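Local coordinates for ESX secretion system protein EccC (Thermomonospora curvata, PDB 4NH0) that is a multi-domain ATPase of the ESX (type VII) secretion system that binds the exported protein EsxB and might be the translocase subunit, at residues R901-V906 with I924-D929; N905-A910 with Q1141-E1146; A916-R921 with I966-P971; T920-G925 with L936-D941; F944-D949 with P1101-S1106. All blocks are in the same frame, centred on the assembly; numbering follows the deposited sequence.

Contact 1 of 5, residues R901-V906 with I924-D929; sequences RMLPNV and IGIDED
Leu-903 drops its isobutyl end onto the end of strand 922-927 and the residue after it. Its CD2 lies 3.6 Å from the carbonyl O of Asp-927 and also near that of Ile-926, while the other branch, CD1, meets CB of Glu-928 at 3.7 Å; the Leu-903 and Glu-928 side chains cross at about a right angle. Beside it, CD of Pro-904 touches CD1 of Ile-926 at 4.2 Å, and Ile-926 CG1 also meets Leu-903 CD2. Glu-928 reaches past the leucine with CG anti to the backbone N (chi1 -173°) and pairs through OE2 with Arg-723. That salt bridge, with Arg-724 binding the carbonyl O atoms of Arg-901 and Glu-928, ties this corner to helix 719-742 of the FtsK 2 region. Shortening Leu-903 to an alanine is likely to open a gap over Ile-926 and leave the methylenes of Glu-928 without that apolar neighbour. No hydrogen bond joins the two segments; the contact between them is van der Waals packing of methyl groups on side chains and backbone, with the charged groups paired to residues outside it.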
# COMPACT_ATOMS: atom_id res chain seq x y z
N ARG A 901 -11.25 22.86 5.74
CA ARG A 901 -11.97 24.10 5.50
C ARG A 901 -11.54 24.69 4.17
O ARG A 901 -10.37 24.64 3.81
CB ARG A 901 -11.72 25.09 6.64
CG ARG A 901 -10.26 25.27 6.99
CD ARG A 901 -10.08 25.75 8.42
NE ARG A 901 -8.67 25.81 8.78
CZ ARG A 901 -7.97 26.94 8.84
NH1 ARG A 901 -8.55 28.10 8.57
NH2 ARG A 901 -6.69 26.91 9.17
N MET A 902 -12.50 25.25 3.44
CA MET A 902 -12.23 25.74 2.09
C MET A 902 -12.74 27.16 1.88
O MET A 902 -13.36 27.74 2.77
CB MET A 902 -12.87 24.81 1.06
CG MET A 902 -12.43 23.36 1.17
SD MET A 902 -13.13 22.35 -0.14
CE MET A 902 -12.80 23.40 -1.55
N LEU A 903 -12.47 27.71 0.71
CA LEU A 903 -12.96 29.02 0.34
C LEU A 903 -14.48 29.02 0.29
O LEU A 903 -15.08 28.21 -0.42
CB LEU A 903 -12.40 29.47 -1.00
CG LEU A 903 -10.95 29.96 -1.02
CD1 LEU A 903 -10.54 30.37 -2.42
CD2 LEU A 903 -10.77 31.11 -0.05
N PRO A 904 -15.11 29.92 1.06
CA PRO A 904 -16.57 30.02 1.13
C PRO A 904 -17.18 30.40 -0.21
O PRO A 904 -16.56 31.14 -0.97
CB PRO A 904 -16.81 31.13 2.16
CG PRO A 904 -15.53 31.22 2.92
CD PRO A 904 -14.46 30.89 1.94
N ASN A 905 -18.37 29.88 -0.50
CA ASN A 905 -19.11 30.31 -1.68
C ASN A 905 -19.52 31.77 -1.52
O ASN A 905 -19.57 32.52 -2.49
CB ASN A 905 -20.34 29.43 -1.91
CG ASN A 905 -19.98 28.04 -2.39
OD1 ASN A 905 -19.02 27.86 -3.14
ND2 ASN A 905 -20.74 27.04 -1.96
N VAL A 906 -19.82 32.15 -0.29
CA VAL A 906 -20.12 33.53 0.04
C VAL A 906 -19.40 33.94 1.32
O VAL A 906 -19.57 33.32 2.37
CB VAL A 906 -21.64 33.75 0.20
CG1 VAL A 906 -22.28 32.61 0.98
CG2 VAL A 906 -21.92 35.10 0.86
N ILE A 924 -10.17 42.94 1.51
CA ILE A 924 -11.15 42.72 0.44
C ILE A 924 -11.59 41.27 0.39
O ILE A 924 -12.57 40.93 -0.27
CB ILE A 924 -10.59 43.13 -0.93
CG1 ILE A 924 -9.36 42.29 -1.28
CG2 ILE A 924 -10.25 44.61 -0.95
CD1 ILE A 924 -8.74 42.63 -2.61
N GLY A 925 -10.87 40.41 1.10
CA GLY A 925 -11.21 39.00 1.15
C GLY A 925 -10.10 38.15 1.73
O GLY A 925 -9.15 38.67 2.31
N ILE A 926 -10.23 36.84 1.59
CA ILE A 926 -9.22 35.91 2.09
C ILE A 926 -8.71 35.02 0.97
O ILE A 926 -9.44 34.71 0.03
CB ILE A 926 -9.77 35.03 3.23
CG1 ILE A 926 -10.95 34.20 2.74
CG2 ILE A 926 -10.18 35.89 4.41
CD1 ILE A 926 -11.50 33.25 3.78
N ASP A 927 -7.44 34.62 1.06
CA ASP A 927 -6.82 33.81 0.02
C ASP A 927 -7.06 32.33 0.23
O ASP A 927 -7.54 31.91 1.28
CB ASP A 927 -5.32 34.10 -0.07
CG ASP A 927 -4.62 33.96 1.27
OD1 ASP A 927 -5.23 33.41 2.22
OD2 ASP A 927 -3.45 34.38 1.38
N GLU A 928 -6.71 31.53 -0.77
CA GLU A 928 -6.86 30.08 -0.68
C GLU A 928 -5.70 29.47 0.10
O GLU A 928 -5.83 28.40 0.69
CB GLU A 928 -6.94 29.46 -2.07
CG GLU A 928 -7.26 27.97 -2.07
CD GLU A 928 -7.10 27.34 -3.43
OE1 GLU A 928 -6.10 27.64 -4.12
OE2 GLU A 928 -7.97 26.53 -3.82
N ASP A 929 -4.57 30.17 0.10
CA ASP A 929 -3.34 29.63 0.66
C ASP A 929 -3.45 29.33 2.15
O ASP A 929 -3.16 28.22 2.59
CB ASP A 929 -2.19 30.61 0.41
CG ASP A 929 -0.83 29.97 0.64
OD1 ASP A 929 -0.29 29.36 -0.30
OD2 ASP A 929 -0.30 30.08 1.77

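Contact 2 of 5, residues N905-A910 with Q1141-E1146; sequences NVLPAA and QTAYRE. With ATP (adenosine-5'-triphosphate), chain F.
Tyr-1144 N donates a nearly straight hydrogen bond to Leu-907 O (2.5 Å, 169° at the hydrogen), and Ala-909 N returns one to Tyr-1144 O at 3.2 Å. Through these two bonds the short, weakly bonded strand 907-908 lies parallel to strand 1136-1144. The latter strand also holds ATP: the adenine N6 donates to Thr-1142 O at 3.2 Å, nearly straight, and Asn-905 O lies 3.6 Å from adenine C2. Tyr-1144, with CG anti to the backbone N (chi1 176°), brings CD1 to 3.8 Å from adenine C5 and CE1 near the ribose; Val-906 CG2 packs against its CB. Leu-907 sets CG against Ala-1143 CB, and Ala-909 CB meets that same methyl at 4.2 Å. Gln-1141 and Thr-1142 are tied down by Arg-1127 and Gly-1126, while Asn-956 binds Ala-1143 O. A backbone carbonyl that accepts from the exocyclic amine is consistent with a preference for adenine, and the pairing with 907-908 probably helps position the strand that supplies it.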
# COMPACT_ATOMS: atom_id res chain seq x y z
N ASN A 905 -18.37 29.88 -0.50
CA ASN A 905 -19.11 30.31 -1.68
C ASN A 905 -19.52 31.77 -1.52
O ASN A 905 -19.57 32.52 -2.49
CB ASN A 905 -20.34 29.43 -1.91
CG ASN A 905 -19.98 28.04 -2.39
OD1 ASN A 905 -19.02 27.86 -3.14
ND2 ASN A 905 -20.74 27.04 -1.96
N VAL A 906 -19.82 32.15 -0.29
CA VAL A 906 -20.12 33.53 0.04
C VAL A 906 -19.40 33.94 1.32
O VAL A 906 -19.57 33.32 2.37
CB VAL A 906 -21.64 33.75 0.20
CG1 VAL A 906 -22.28 32.61 0.98
CG2 VAL A 906 -21.92 35.10 0.86
N LEU A 907 -18.57 34.97 1.23
CA LEU A 907 -17.84 35.47 2.38
C LEU A 907 -18.41 36.81 2.82
O LEU A 907 -18.32 37.79 2.10
CB LEU A 907 -16.35 35.62 2.05
CG LEU A 907 -15.48 36.29 3.11
CD1 LEU A 907 -15.47 35.46 4.38
CD2 LEU A 907 -14.07 36.50 2.60
N PRO A 908 -19.01 36.85 4.02
CA PRO A 908 -19.56 38.10 4.54
C PRO A 908 -18.46 39.11 4.84
O PRO A 908 -17.41 38.74 5.34
CB PRO A 908 -20.26 37.66 5.83
CG PRO A 908 -20.52 36.20 5.64
CD PRO A 908 -19.36 35.69 4.86
N ALA A 909 -18.72 40.38 4.54
CA ALA A 909 -17.75 41.44 4.77
C ALA A 909 -17.51 41.66 6.26
O ALA A 909 -16.52 42.27 6.65
CB ALA A 909 -18.20 42.73 4.11
N ALA A 910 -18.44 41.18 7.08
CA ALA A 910 -18.36 41.34 8.52
C ALA A 910 -17.25 40.49 9.13
O ALA A 910 -16.72 40.81 10.19
CB ALA A 910 -19.69 41.01 9.16
N GLN A 1141 -10.77 34.90 -2.35
CA GLN A 1141 -12.22 35.01 -2.41
C GLN A 1141 -12.65 36.35 -1.82
O GLN A 1141 -12.41 36.63 -0.66
CB GLN A 1141 -12.89 33.86 -1.65
CG GLN A 1141 -14.38 34.03 -1.45
CD GLN A 1141 -15.18 33.71 -2.70
OE1 GLN A 1141 -14.74 32.94 -3.54
NE2 GLN A 1141 -16.35 34.32 -2.82
N THR A 1142 -13.29 37.18 -2.64
CA THR A 1142 -13.71 38.50 -2.19
C THR A 1142 -14.96 38.41 -1.32
O THR A 1142 -15.71 37.44 -1.38
CB THR A 1142 -13.98 39.44 -3.38
OG1 THR A 1142 -14.94 38.85 -4.26
CG2 THR A 1142 -12.70 39.70 -4.14
N ALA A 1143 -15.18 39.45 -0.51
CA ALA A 1143 -16.28 39.44 0.44
C ALA A 1143 -17.56 40.03 -0.14
O ALA A 1143 -17.52 40.92 -0.99
CB ALA A 1143 -15.88 40.21 1.69
N TYR A 1144 -18.70 39.53 0.33
CA TYR A 1144 -20.00 39.98 -0.14
C TYR A 1144 -20.58 41.04 0.78
O TYR A 1144 -20.63 40.86 2.00
CB TYR A 1144 -20.96 38.80 -0.27
CG TYR A 1144 -22.37 39.19 -0.66
CD1 TYR A 1144 -22.65 39.64 -1.94
CD2 TYR A 1144 -23.42 39.10 0.24
CE1 TYR A 1144 -23.93 40.00 -2.31
CE2 TYR A 1144 -24.70 39.45 -0.12
CZ TYR A 1144 -24.95 39.90 -1.40
OH TYR A 1144 -26.23 40.25 -1.76
N ARG A 1145 -21.03 42.15 0.20
CA ARG A 1145 -21.59 43.26 0.97
C ARG A 1145 -23.05 43.49 0.60
O ARG A 1145 -23.35 43.93 -0.51
CB ARG A 1145 -20.77 44.53 0.74
CG ARG A 1145 -21.32 45.76 1.43
CD ARG A 1145 -20.47 46.98 1.13
NE ARG A 1145 -20.96 48.18 1.80
CZ ARG A 1145 -21.91 48.97 1.32
NH1 ARG A 1145 -22.48 48.69 0.16
NH2 ARG A 1145 -22.30 50.04 2.00
N GLU A 1146 -23.95 43.20 1.53
CA GLU A 1146 -25.38 43.36 1.28
C GLU A 1146 -25.76 44.83 1.12
O GLU A 1146 -25.07 45.72 1.61
CB GLU A 1146 -26.20 42.73 2.41
CG GLU A 1146 -26.85 41.40 2.04
CD GLU A 1146 -28.01 41.54 1.07
OE1 GLU A 1146 -28.29 42.67 0.61
OE2 GLU A 1146 -28.65 40.51 0.77
PG ATP F . -22.79 43.10 -13.99
O1G ATP F . -24.01 43.48 -13.18
O2G ATP F . -23.08 42.25 -15.20
O3G ATP F . -21.85 44.25 -14.24
PB ATP F . -21.47 42.65 -11.57
O1B ATP F . -22.08 44.00 -11.29
O2B ATP F . -19.97 42.49 -11.52
O3B ATP F . -21.96 42.13 -13.01
PA ATP F . -22.50 42.05 -9.07
O1A ATP F . -21.26 42.43 -8.32
O2A ATP F . -23.63 43.05 -9.20
O3A ATP F . -22.07 41.58 -10.55
O5' ATP F . -23.08 40.69 -8.44
C5' ATP F . -23.95 39.84 -9.19
C4' ATP F . -24.30 38.65 -8.32
O4' ATP F . -23.09 38.06 -7.83
C3' ATP F . -25.12 39.07 -7.12
O3' ATP F . -26.42 38.47 -7.19
C2' ATP F . -24.39 38.56 -5.90
O2' ATP F . -25.24 37.67 -5.16
C1' ATP F . -23.18 37.80 -6.42
N9 ATP F . -21.95 38.28 -5.75
C8 ATP F . -21.38 39.49 -5.92
N7 ATP F . -20.27 39.62 -5.16
C5 ATP F . -20.10 38.47 -4.49
C6 ATP F . -19.12 37.93 -3.52
N6 ATP F . -18.06 38.68 -3.10
N1 ATP F . -19.31 36.68 -3.05
C2 ATP F . -20.35 35.93 -3.46
N3 ATP F . -21.28 36.35 -4.34
C4 ATP F . -21.21 37.59 -4.88

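Contact 3 of 5, residues A916-R921 with I966-P971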
# COMPACT_ATOMS: atom_id res chain seq x y z
N ALA A 916 -10.73 49.50 12.82
CA ALA A 916 -9.98 49.72 14.05
C ALA A 916 -8.91 48.65 14.25
O ALA A 916 -8.03 48.79 15.10
CB ALA A 916 -10.92 49.76 15.24
N GLU A 917 -9.00 47.58 13.47
CA GLU A 917 -8.03 46.50 13.54
C GLU A 917 -6.96 46.62 12.46
O GLU A 917 -5.77 46.54 12.74
CB GLU A 917 -8.73 45.14 13.43
CG GLU A 917 -9.54 44.75 14.65
CD GLU A 917 -10.24 43.42 14.47
OE1 GLU A 917 -10.81 43.18 13.39
OE2 GLU A 917 -10.22 42.61 15.42
N SER A 918 -7.41 46.81 11.22
CA SER A 918 -6.51 46.82 10.07
C SER A 918 -5.76 48.14 9.93
O SER A 918 -4.60 48.16 9.51
CB SER A 918 -7.29 46.54 8.79
OG SER A 918 -8.14 47.63 8.47
N GLY A 919 -6.42 49.23 10.27
CA GLY A 919 -5.85 50.55 10.05
C GLY A 919 -6.27 51.08 8.70
O GLY A 919 -7.37 50.77 8.23
N THR A 920 -5.40 51.85 8.06
CA THR A 920 -5.71 52.42 6.75
C THR A 920 -5.79 51.35 5.66
O THR A 920 -6.29 51.61 4.57
CB THR A 920 -4.66 53.47 6.34
OG1 THR A 920 -3.35 52.95 6.56
CG2 THR A 920 -4.84 54.74 7.15
N ARG A 921 -5.30 50.16 5.96
CA ARG A 921 -5.39 49.04 5.03
C ARG A 921 -6.83 48.56 4.92
O ARG A 921 -7.58 48.59 5.89
CB ARG A 921 -4.48 47.90 5.48
CG ARG A 921 -3.07 48.34 5.79
CD ARG A 921 -2.51 47.56 6.96
NE ARG A 921 -2.41 46.14 6.67
CZ ARG A 921 -2.22 45.21 7.60
NH1 ARG A 921 -2.12 45.55 8.87
NH2 ARG A 921 -2.14 43.93 7.25
N ILE A 966 -14.51 54.92 3.34
CA ILE A 966 -15.37 55.74 4.19
C ILE A 966 -15.02 55.55 5.67
O ILE A 966 -14.88 56.51 6.41
CB ILE A 966 -16.87 55.41 3.97
CG1 ILE A 966 -17.44 56.24 2.82
CG2 ILE A 966 -17.68 55.69 5.23
CD1 ILE A 966 -17.09 55.72 1.45
N GLU A 967 -14.87 54.29 6.07
CA GLU A 967 -14.65 53.95 7.47
C GLU A 967 -13.24 54.28 7.97
O GLU A 967 -12.99 54.27 9.17
CB GLU A 967 -14.93 52.47 7.70
CG GLU A 967 -16.40 52.11 7.66
CD GLU A 967 -17.18 52.71 8.81
OE1 GLU A 967 -16.58 52.92 9.89
OE2 GLU A 967 -18.38 52.98 8.64
N ARG A 968 -12.33 54.58 7.04
CA ARG A 968 -10.93 54.76 7.40
C ARG A 968 -10.41 56.17 7.10
O ARG A 968 -9.33 56.54 7.56
CB ARG A 968 -10.07 53.73 6.67
CG ARG A 968 -10.37 52.30 7.10
CD ARG A 968 -9.74 51.29 6.16
NE ARG A 968 -9.90 49.92 6.66
CZ ARG A 968 -11.03 49.24 6.62
NH1 ARG A 968 -12.12 49.79 6.10
NH2 ARG A 968 -11.08 48.00 7.09
N TYR A 969 -11.18 56.94 6.34
CA TYR A 969 -10.79 58.31 6.01
C TYR A 969 -11.92 59.30 6.29
O TYR A 969 -13.09 58.98 6.10
CB TYR A 969 -10.37 58.42 4.55
CG TYR A 969 -9.16 57.60 4.16
CD1 TYR A 969 -7.87 58.10 4.35
CD2 TYR A 969 -9.29 56.34 3.59
CE1 TYR A 969 -6.76 57.36 3.99
CE2 TYR A 969 -8.19 55.60 3.23
CZ TYR A 969 -6.93 56.11 3.43
OH TYR A 969 -5.83 55.36 3.07
N THR A 970 -11.55 60.49 6.75
CA THR A 970 -12.51 61.58 6.90
C THR A 970 -12.60 62.34 5.59
O THR A 970 -11.65 62.33 4.81
CB THR A 970 -12.11 62.53 8.05
OG1 THR A 970 -10.88 63.19 7.72
CG2 THR A 970 -11.93 61.76 9.35
N PRO A 971 -13.75 62.99 5.33
CA PRO A 971 -13.93 63.76 4.09
C PRO A 971 -12.87 64.84 3.86
O PRO A 971 -12.75 65.35 2.75
CB PRO A 971 -15.31 64.39 4.28
CG PRO A 971 -16.03 63.43 5.15
CD PRO A 971 -14.99 62.91 6.10
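The C-terminal end of helix 954-968, the helix that follows the P-loop of the third ATPase domain, reaches the turn where helix 915-918 gives way to strand 922-927. Arg-968 makes the contact, its chain extended from CG to NE. NH2 donates to Ser-918 OG at 3.3 Å, with the hydroxyl at the guanidinium edge and almost in its plane. NE has two weak, bent bonds, to Arg-921 O at 2.8 Å and to Gly-919 O at 3.1 Å. Ser-918 OG, between the backbone N and the carbonyl carbon (chi1 69°), itself donates to Arg-921 O at 2.8 Å, so that carbonyl takes one bond from the serine and a weak one from the arginine. Gly-919, the first residue to leave helical angles, has positive phi (91°), and its O faces the arginine NE. Beyond, Tyr-969 OH approaches Thr-920 CB at 4.0 Å. NH1 of Arg-968 binds Gly-964 O in its own helix. The arginine also touches Ile-922 and Pro-923, so helix 954-968 rests against strand 922-927, while Tyr-969 packs on Ala-974 of strand 974-980.

Contact 4 of 5, residues T920-G925 with L936-D941; sequences TRIPIG and LDFNTD
Ile-924 and Leu-936 cross at about a right angle: CG2 of the isoleucine lies 3.8 Å from CD1 of the leucine, and its CD1 touches the leucine CG. Holding CG1 between the backbone N and the carbonyl carbon (chi1 61°) puts both branches of Ile-924 against Leu-936. Farther along, Ile-922 sends CD1 to the rim of the Phe-938 ring, in its plane and 3.9 Å from CE2; that ring in turn meets Phe-1041 edge-to-face. The backbones join as an antiparallel hydrogen-bonded pair, Ile-922 N to Leu-936 O at 3.1 Å and Leu-936 N to Ile-922 O at 2.9 Å. The pair sits at the open end of the hairpin, where strand 922-927 begins and the return strand 933-936 ends. Past it, Asp-937 makes an Asx turn, OD2 accepting from Asn-939 N at 3.2 Å, while its O takes both the amide and hydroxyl of Thr-940. Phe-1130 packs on both Ile-924 and Leu-936. A serine in place of Ile-924 would probably take from Leu-936 the two isoleucine branches that cross it and open a gap beside Phe-1130. The pairing thus combines paired amides with an apolar layer, and the Asx turn probably helps direct the chain out of the hairpin.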
# COMPACT_ATOMS: atom_id res chain seq x y z
N THR A 920 -5.40 51.85 8.06
CA THR A 920 -5.71 52.42 6.75
C THR A 920 -5.79 51.35 5.66
O THR A 920 -6.29 51.61 4.57
CB THR A 920 -4.66 53.47 6.34
OG1 THR A 920 -3.35 52.95 6.56
CG2 THR A 920 -4.84 54.74 7.15
N ARG A 921 -5.30 50.16 5.96
CA ARG A 921 -5.39 49.04 5.03
C ARG A 921 -6.83 48.56 4.92
O ARG A 921 -7.58 48.59 5.89
CB ARG A 921 -4.48 47.90 5.48
CG ARG A 921 -3.07 48.34 5.79
CD ARG A 921 -2.51 47.56 6.96
NE ARG A 921 -2.41 46.14 6.67
CZ ARG A 921 -2.22 45.21 7.60
NH1 ARG A 921 -2.12 45.55 8.87
NH2 ARG A 921 -2.14 43.93 7.25
N ILE A 922 -7.21 48.12 3.73
CA ILE A 922 -8.58 47.69 3.48
C ILE A 922 -8.65 46.23 3.04
O ILE A 922 -8.24 45.90 1.93
CB ILE A 922 -9.26 48.56 2.41
CG1 ILE A 922 -9.06 50.04 2.72
CG2 ILE A 922 -10.74 48.22 2.31
CD1 ILE A 922 -9.59 50.96 1.64
N PRO A 923 -9.15 45.35 3.92
CA PRO A 923 -9.33 43.94 3.56
C PRO A 923 -10.42 43.78 2.51
O PRO A 923 -11.47 44.41 2.61
CB PRO A 923 -9.73 43.29 4.88
CG PRO A 923 -10.36 44.39 5.66
CD PRO A 923 -9.60 45.63 5.29
N ILE A 924 -10.17 42.94 1.51
CA ILE A 924 -11.15 42.72 0.44
C ILE A 924 -11.59 41.27 0.39
O ILE A 924 -12.57 40.93 -0.27
CB ILE A 924 -10.59 43.13 -0.93
CG1 ILE A 924 -9.36 42.29 -1.28
CG2 ILE A 924 -10.25 44.61 -0.95
CD1 ILE A 924 -8.74 42.63 -2.61
N GLY A 925 -10.87 40.41 1.10
CA GLY A 925 -11.21 39.00 1.15
C GLY A 925 -10.10 38.15 1.73
O GLY A 925 -9.15 38.67 2.31
N LEU A 936 -5.60 45.90 0.81
CA LEU A 936 -5.20 46.91 -0.17
C LEU A 936 -4.74 48.16 0.56
O LEU A 936 -5.52 48.79 1.27
CB LEU A 936 -6.35 47.24 -1.12
CG LEU A 936 -6.71 46.19 -2.17
CD1 LEU A 936 -7.85 46.70 -3.04
CD2 LEU A 936 -5.50 45.85 -3.02
N ASP A 937 -3.47 48.52 0.40
CA ASP A 937 -2.92 49.67 1.09
C ASP A 937 -2.61 50.80 0.11
O ASP A 937 -1.60 50.77 -0.58
CB ASP A 937 -1.66 49.27 1.86
CG ASP A 937 -1.10 50.41 2.69
OD1 ASP A 937 0.03 50.27 3.19
OD2 ASP A 937 -1.80 51.43 2.85
N PHE A 938 -3.49 51.80 0.07
CA PHE A 938 -3.36 52.90 -0.88
C PHE A 938 -2.30 53.91 -0.48
O PHE A 938 -2.21 54.99 -1.07
CB PHE A 938 -4.71 53.60 -1.04
CG PHE A 938 -5.74 52.78 -1.76
CD1 PHE A 938 -5.59 52.46 -3.09
CD2 PHE A 938 -6.87 52.33 -1.10
CE1 PHE A 938 -6.54 51.71 -3.76
CE2 PHE A 938 -7.82 51.58 -1.75
CZ PHE A 938 -7.65 51.27 -3.08
N ASN A 939 -1.49 53.58 0.51
CA ASN A 939 -0.36 54.42 0.89
C ASN A 939 0.92 53.91 0.25
O ASN A 939 1.93 54.61 0.20
CB ASN A 939 -0.20 54.48 2.41
CG ASN A 939 -1.31 55.28 3.08
OD1 ASN A 939 -1.89 56.18 2.47
ND2 ASN A 939 -1.60 54.95 4.33
N THR A 940 0.87 52.68 -0.25
CA THR A 940 2.01 52.06 -0.91
C THR A 940 1.82 52.05 -2.42
O THR A 940 2.66 52.54 -3.17
CB THR A 940 2.22 50.62 -0.41
OG1 THR A 940 1.01 49.87 -0.57
CG2 THR A 940 2.62 50.62 1.05
N ASP A 941 0.70 51.49 -2.87
CA ASP A 941 0.35 51.49 -4.29
C ASP A 941 -0.99 52.19 -4.50
O ASP A 941 -2.01 51.75 -3.98
CB ASP A 941 0.30 50.06 -4.83
CG ASP A 941 1.66 49.38 -4.81
OD1 ASP A 941 2.68 50.10 -4.88
OD2 ASP A 941 1.71 48.14 -4.72

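Contact 5 of 5, residues F944-D949 with P1101-S1106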
# COMPACT_ATOMS: atom_id res chain seq x y z
N PHE A 944 -5.75 50.48 -8.35
CA PHE A 944 -6.26 49.11 -8.32
C PHE A 944 -7.13 48.84 -9.54
O PHE A 944 -7.87 49.71 -10.00
CB PHE A 944 -7.05 48.85 -7.04
CG PHE A 944 -7.65 47.48 -6.97
CD1 PHE A 944 -6.87 46.38 -6.66
CD2 PHE A 944 -9.00 47.28 -7.21
CE1 PHE A 944 -7.42 45.11 -6.60
CE2 PHE A 944 -9.55 46.02 -7.15
CZ PHE A 944 -8.76 44.93 -6.85
N LEU A 945 -7.05 47.62 -10.06
CA LEU A 945 -7.75 47.26 -11.29
C LEU A 945 -8.32 45.84 -11.21
O LEU A 945 -7.65 44.93 -10.74
CB LEU A 945 -6.81 47.39 -12.49
CG LEU A 945 -7.34 47.04 -13.88
CD1 LEU A 945 -8.54 47.90 -14.23
CD2 LEU A 945 -6.24 47.21 -14.91
N VAL A 946 -9.55 45.66 -11.69
CA VAL A 946 -10.19 44.34 -11.62
C VAL A 946 -10.96 43.99 -12.89
O VAL A 946 -11.77 44.77 -13.38
CB VAL A 946 -11.14 44.26 -10.40
CG1 VAL A 946 -12.05 45.47 -10.34
CG2 VAL A 946 -11.95 42.97 -10.44
N PHE A 947 -10.67 42.80 -13.43
CA PHE A 947 -11.38 42.28 -14.59
C PHE A 947 -12.32 41.15 -14.19
O PHE A 947 -12.08 40.46 -13.20
CB PHE A 947 -10.40 41.77 -15.65
CG PHE A 947 -9.50 42.83 -16.21
CD1 PHE A 947 -9.88 43.59 -17.30
CD2 PHE A 947 -8.25 43.06 -15.64
CE1 PHE A 947 -9.04 44.57 -17.81
CE2 PHE A 947 -7.41 44.03 -16.15
CZ PHE A 947 -7.81 44.78 -17.24
N GLY A 948 -13.40 40.96 -14.95
CA GLY A 948 -14.34 39.90 -14.67
C GLY A 948 -15.55 39.92 -15.59
O GLY A 948 -16.00 40.99 -16.00
N ASP A 949 -16.08 38.75 -15.91
CA ASP A 949 -17.22 38.64 -16.81
C ASP A 949 -18.50 39.16 -16.17
O ASP A 949 -18.49 39.67 -15.05
CB ASP A 949 -17.41 37.19 -17.28
CG ASP A 949 -17.46 36.21 -16.13
OD1 ASP A 949 -18.14 36.48 -15.12
OD2 ASP A 949 -16.82 35.14 -16.24
N PRO A 1101 -1.76 46.84 -7.92
CA PRO A 1101 -2.46 45.63 -7.48
C PRO A 1101 -3.68 45.37 -8.33
O PRO A 1101 -4.38 46.32 -8.70
CB PRO A 1101 -2.85 45.95 -6.03
CG PRO A 1101 -1.88 46.99 -5.60
CD PRO A 1101 -1.62 47.82 -6.82
N GLY A 1102 -3.94 44.11 -8.66
CA GLY A 1102 -5.04 43.78 -9.54
C GLY A 1102 -5.77 42.51 -9.17
O GLY A 1102 -5.30 41.72 -8.37
N LEU A 1103 -6.94 42.32 -9.77
CA LEU A 1103 -7.73 41.12 -9.55
C LEU A 1103 -8.32 40.61 -10.86
O LEU A 1103 -8.97 41.36 -11.59
CB LEU A 1103 -8.84 41.39 -8.54
CG LEU A 1103 -9.74 40.19 -8.22
CD1 LEU A 1103 -8.91 39.02 -7.74
CD2 LEU A 1103 -10.77 40.56 -7.17
N VAL A 1104 -8.09 39.34 -11.16
CA VAL A 1104 -8.66 38.72 -12.34
C VAL A 1104 -9.69 37.67 -11.93
O VAL A 1104 -9.35 36.62 -11.40
CB VAL A 1104 -7.58 38.06 -13.21
CG1 VAL A 1104 -8.21 37.35 -14.40
CG2 VAL A 1104 -6.58 39.10 -13.68
N MET A 1105 -10.96 37.97 -12.18
CA MET A 1105 -12.05 37.09 -11.76
C MET A 1105 -12.42 36.09 -12.85
O MET A 1105 -11.56 35.65 -13.62
CB MET A 1105 -13.27 37.91 -11.36
CG MET A 1105 -13.08 38.69 -10.07
SD MET A 1105 -14.46 39.79 -9.70
CE MET A 1105 -14.29 39.97 -7.93
N SER A 1106 -13.69 35.74 -12.91
CA SER A 1106 -14.18 34.78 -13.89
C SER A 1106 -14.09 35.32 -15.30
O SER A 1106 -14.39 36.49 -15.55
CB SER A 1106 -15.63 34.38 -13.57
OG SER A 1106 -16.12 33.43 -14.50
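Strands 944-947 and 1102-1104 run parallel, 4° apart with their axes 4.6 Å from each other, in the central sheet of a P-loop NTPase fold. The ladder climbs from Leu-945 N to Pro-1101 O, through Leu-1103 N to Leu-945 O and Phe-947 N to Leu-1103 O, both 2.9 Å, to Met-1105 N on Phe-947 O. Strand 944-947 leads into the P-loop, Gly-948 being its first glycine and Lys-954 and Ser-955 among its ATP-binding residues; strand 1072-1078 pairs with its other edge. On the face turned to helix 954-968, Phe-944 and Val-946 lie alongside Leu-1103, pointing the same way. Phe-944 CZ comes to 3.9 Å from Leu-1103 CB, and Val-946, bridged with Leu-1103 on the same rung, sets CG2 4.0 Å from that CB. With CG2 anti to the backbone N (chi1 48° for CG1), the valine also lies 4.1 Å from Met-1105 SD. Leu-957 of the helix covers Val-946 and Leu-1103, and Thr-1142 of the adenine-binding strand touches Leu-1103 and Met-1105. The Phe-947 and Val-1104 side chains take the opposite face. Where the strands end, Asp-949 N donates to Ser-1106 O at 2.8 Å.

Contacts 1, 2, 4 and 5 all reach one mixed sheet, and contact 3 joins helix 954-968 to the turn before strand 922-927. Contacts 1 and 2 have centres about 9 Å apart and share Asn-905 and Val-906; Ile-926 O probably bonds Gln-1141 N at 2.7 Å, as Ile-924 O does Ala-1143 N at 3.0 Å. Contact 4 uses the other edge of that strand, its centre about 10 Å from that of contact 3, with which it shares Thr-920 and Arg-921. Contact 5 meets contact 2 at Thr-1142 CG2 and Leu-1103 CD2, 3.7 Å apart. The ATP lies against contact 2, about 6 Å from the Met-1105 side chain and about 9 Å from that of Ile-924.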